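Local coordinates for lipoprotein, putative (Bacillus anthracis, PDB 4NOH) that is of unknown function, a putative lipoprotein of an uncharacterised family that may bind lipid, at residues 59-64 with 70-75. Numbering follows the deposited sequence. Where two conformers were deposited one is given.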
loop_
_atom_site.group_PDB
_atom_site.type_symbol
_atom_site.label_atom_id
_atom_site.label_comp_id
_atom_site.label_asym_id
_atom_site.label_seq_id
_atom_site.Cartn_x
_atom_site.Cartn_y
_atom_site.Cartn_z
ATOM N N ASN A 59 7.166 -8.585 0.826
ATOM C CA ASN A 59 6.631 -9.073 -0.447
ATOM C C ASN A 59 5.272 -8.471 -0.735
ATOM O O ASN A 59 4.424 -9.114 -1.352
ATOM C CB ASN A 59 6.564 -10.616 -0.492
ATOM C CG ASN A 59 7.939 -11.273 -0.609
ATOM O OD1 ASN A 59 8.964 -10.634 -0.477
ATOM N ND2 ASN A 59 7.946 -12.566 -0.875
HETATM N N MSE A 60 5.068 -7.214 -0.326
HETATM C CA MSE A 60 3.747 -6.592 -0.468
HETATM C C MSE A 60 3.556 -5.701 -1.647
HETATM O O MSE A 60 2.437 -5.289 -1.920
HETATM C CB MSE A 60 3.360 -5.875 0.846
HETATM C CG MSE A 60 2.728 -6.842 1.849
HETATM SE SE MSE A 60 1.063 -7.737 1.166
HETATM C CE MSE A 60 1.779 -9.549 1.196
ATOM N N LEU A 61 4.643 -5.354 -2.322
ATOM C CA LEU A 61 4.571 -4.631 -3.590
ATOM C C LEU A 61 4.676 -5.682 -4.663
ATOM O O LEU A 61 5.693 -6.356 -4.791
ATOM C CB LEU A 61 5.632 -3.549 -3.711
ATOM C CG LEU A 61 5.385 -2.268 -2.897
ATOM C CD1 LEU A 61 6.627 -1.419 -2.899
ATOM C CD2 LEU A 61 4.237 -1.460 -3.498
ATOM N N LYS A 62 3.644 -5.810 -5.473
ATOM C CA LYS A 62 3.580 -6.894 -6.436
ATOM C C LYS A 62 3.302 -6.436 -7.855
ATOM O O LYS A 62 2.394 -5.647 -8.085
ATOM C CB LYS A 62 2.461 -7.880 -6.013
ATOM C CG LYS A 62 2.574 -8.391 -4.568
ATOM C CD LYS A 62 1.695 -9.595 -4.296
ATOM C CE LYS A 62 1.838 -10.109 -2.875
ATOM N NZ LYS A 62 1.077 -11.372 -2.627
ATOM N N LYS A 63 4.081 -6.955 -8.800
ATOM C CA LYS A 63 3.894 -6.631 -10.195
ATOM C C LYS A 63 2.711 -7.430 -10.701
ATOM O O LYS A 63 2.568 -8.622 -10.384
ATOM C CB LYS A 63 5.129 -6.994 -11.019
ATOM C CG LYS A 63 5.002 -6.617 -12.493
ATOM C CD LYS A 63 6.100 -7.218 -13.378
ATOM C CE LYS A 63 7.470 -7.210 -12.726
ATOM N NZ LYS A 63 7.691 -8.397 -11.842
ATOM N N VAL A 64 1.865 -6.788 -11.492
ATOM C CA VAL A 64 0.735 -7.466 -12.092
ATOM C C VAL A 64 1.259 -8.265 -13.296
ATOM O O VAL A 64 1.935 -7.711 -14.148
ATOM C CB VAL A 64 -0.328 -6.443 -12.523
ATOM C CG1 VAL A 64 -1.449 -7.128 -13.278
ATOM C CG2 VAL A 64 -0.863 -5.694 -11.320
ATOM N N GLU A 70 3.119 -10.949 -8.842
ATOM C CA GLU A 70 4.424 -11.464 -8.443
ATOM C C GLU A 70 5.151 -10.360 -7.672
ATOM O O GLU A 70 5.318 -9.260 -8.191
ATOM C CB GLU A 70 5.256 -11.866 -9.669
ATOM C CG GLU A 70 4.692 -13.017 -10.487
ATOM C CD GLU A 70 5.569 -13.386 -11.674
ATOM O OE1 GLU A 70 6.741 -12.935 -11.731
ATOM O OE2 GLU A 70 5.099 -14.154 -12.544
ATOM N N PRO A 71 5.568 -10.646 -6.426
ATOM C CA PRO A 71 6.260 -9.642 -5.635
ATOM C C PRO A 71 7.559 -9.199 -6.256
ATOM O O PRO A 71 8.350 -10.042 -6.741
ATOM C CB PRO A 71 6.550 -10.348 -4.312
ATOM C CG PRO A 71 5.557 -11.441 -4.240
ATOM C CD PRO A 71 5.301 -11.869 -5.649
ATOM N N ILE A 72 7.762 -7.881 -6.245
ATOM C CA ILE A 72 9.015 -7.323 -6.697
ATOM C C ILE A 72 10.026 -7.668 -5.617
ATOM O O ILE A 72 9.692 -7.791 -4.435
ATOM C CB ILE A 72 8.948 -5.823 -7.055
ATOM C CG1 ILE A 72 8.725 -4.912 -5.840
ATOM C CG2 ILE A 72 7.915 -5.608 -8.134
ATOM C CD1 ILE A 72 8.762 -3.436 -6.194
ATOM N N LYS A 73 11.274 -7.834 -6.041
ATOM C CA LYS A 73 12.354 -8.246 -5.154
ATOM C C LYS A 73 13.267 -7.106 -4.759
ATOM O O LYS A 73 14.035 -7.220 -3.813
ATOM C CB LYS A 73 13.136 -9.388 -5.810
ATOM C CG LYS A 73 12.275 -10.615 -6.057
ATOM C CD LYS A 73 11.590 -11.026 -4.747
ATOM C CE LYS A 73 10.662 -12.223 -4.884
ATOM N NZ LYS A 73 10.002 -12.503 -3.577
ATOM N N ALA A 74 13.165 -6.000 -5.477
ATOM C CA ALA A 74 13.959 -4.825 -5.174
ATOM C C ALA A 74 13.127 -3.626 -5.495
ATOM O O ALA A 74 12.274 -3.665 -6.376
ATOM C CB ALA A 74 15.225 -4.806 -6.007
ATOM N N LEU A 75 13.341 -2.554 -4.757
ATOM C CA LEU A 75 12.653 -1.328 -5.049
ATOM C C LEU A 75 13.509 -0.605 -6.066
ATOM O O LEU A 75 14.732 -0.534 -5.886
ATOM C CB LEU A 75 12.565 -0.467 -3.802
ATOM C CG LEU A 75 11.752 0.801 -3.945
ATOM C CD1 LEU A 75 10.272 0.475 -4.097
ATOM C CD2 LEU A 75 12.000 1.653 -2.712
HETATM O O HOH W 1 7.490 -6.867 -2.820
#
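K63 and E70 form an antiparallel hydrogen-bonded pair, K63 N reaching E70 O at 2.7 Å and E70 N reaching K63 O at 2.8 Å, and K62 and P71 follow as the non-hydrogen-bonded pair. This is the beta hairpin of strands 61-65 and 68-71, whose first strand also pairs with strand 107-109. The K63 N-H meets the E70 carbonyl from 36° above its plane, whereas I72 N lies in the plane of the L61 carbonyl, 3.0 Å from its oxygen. A water bridges L61 O and I72 O, donating to both just where segment 70-75 leaves the strand and turns away from 59-64. Proline suits position 71 because a non-hydrogen-bonded site asks for no N-H toward the neighbouring strand. Its ring lies alongside the K62 chain, which is extended beyond CG and carries its ammonium to a salt bridge with D111. L61 makes the apolar contacts, its CB against I72 and its CD1 against L75 CD1; L61 and I72 both also rest on V56 of helix 49-57. In I72, CG1 sits between the backbone N and the carbonyl carbon (chi1 68°), which brings it over L61 CB, 4.0 Å away. The opposite charges of K63 and E70 suit the exposed face of the hairpin they share; the bent lysine chain turns NZ back toward E70, a glutamate modelled in two conformers. N59, with positive phi, is the C-prime residue of the Schellman motif ending helix 49-57, a conformation asparagine tolerates well. From this turn N59 CB reaches P71 CB, 3.8 Å away.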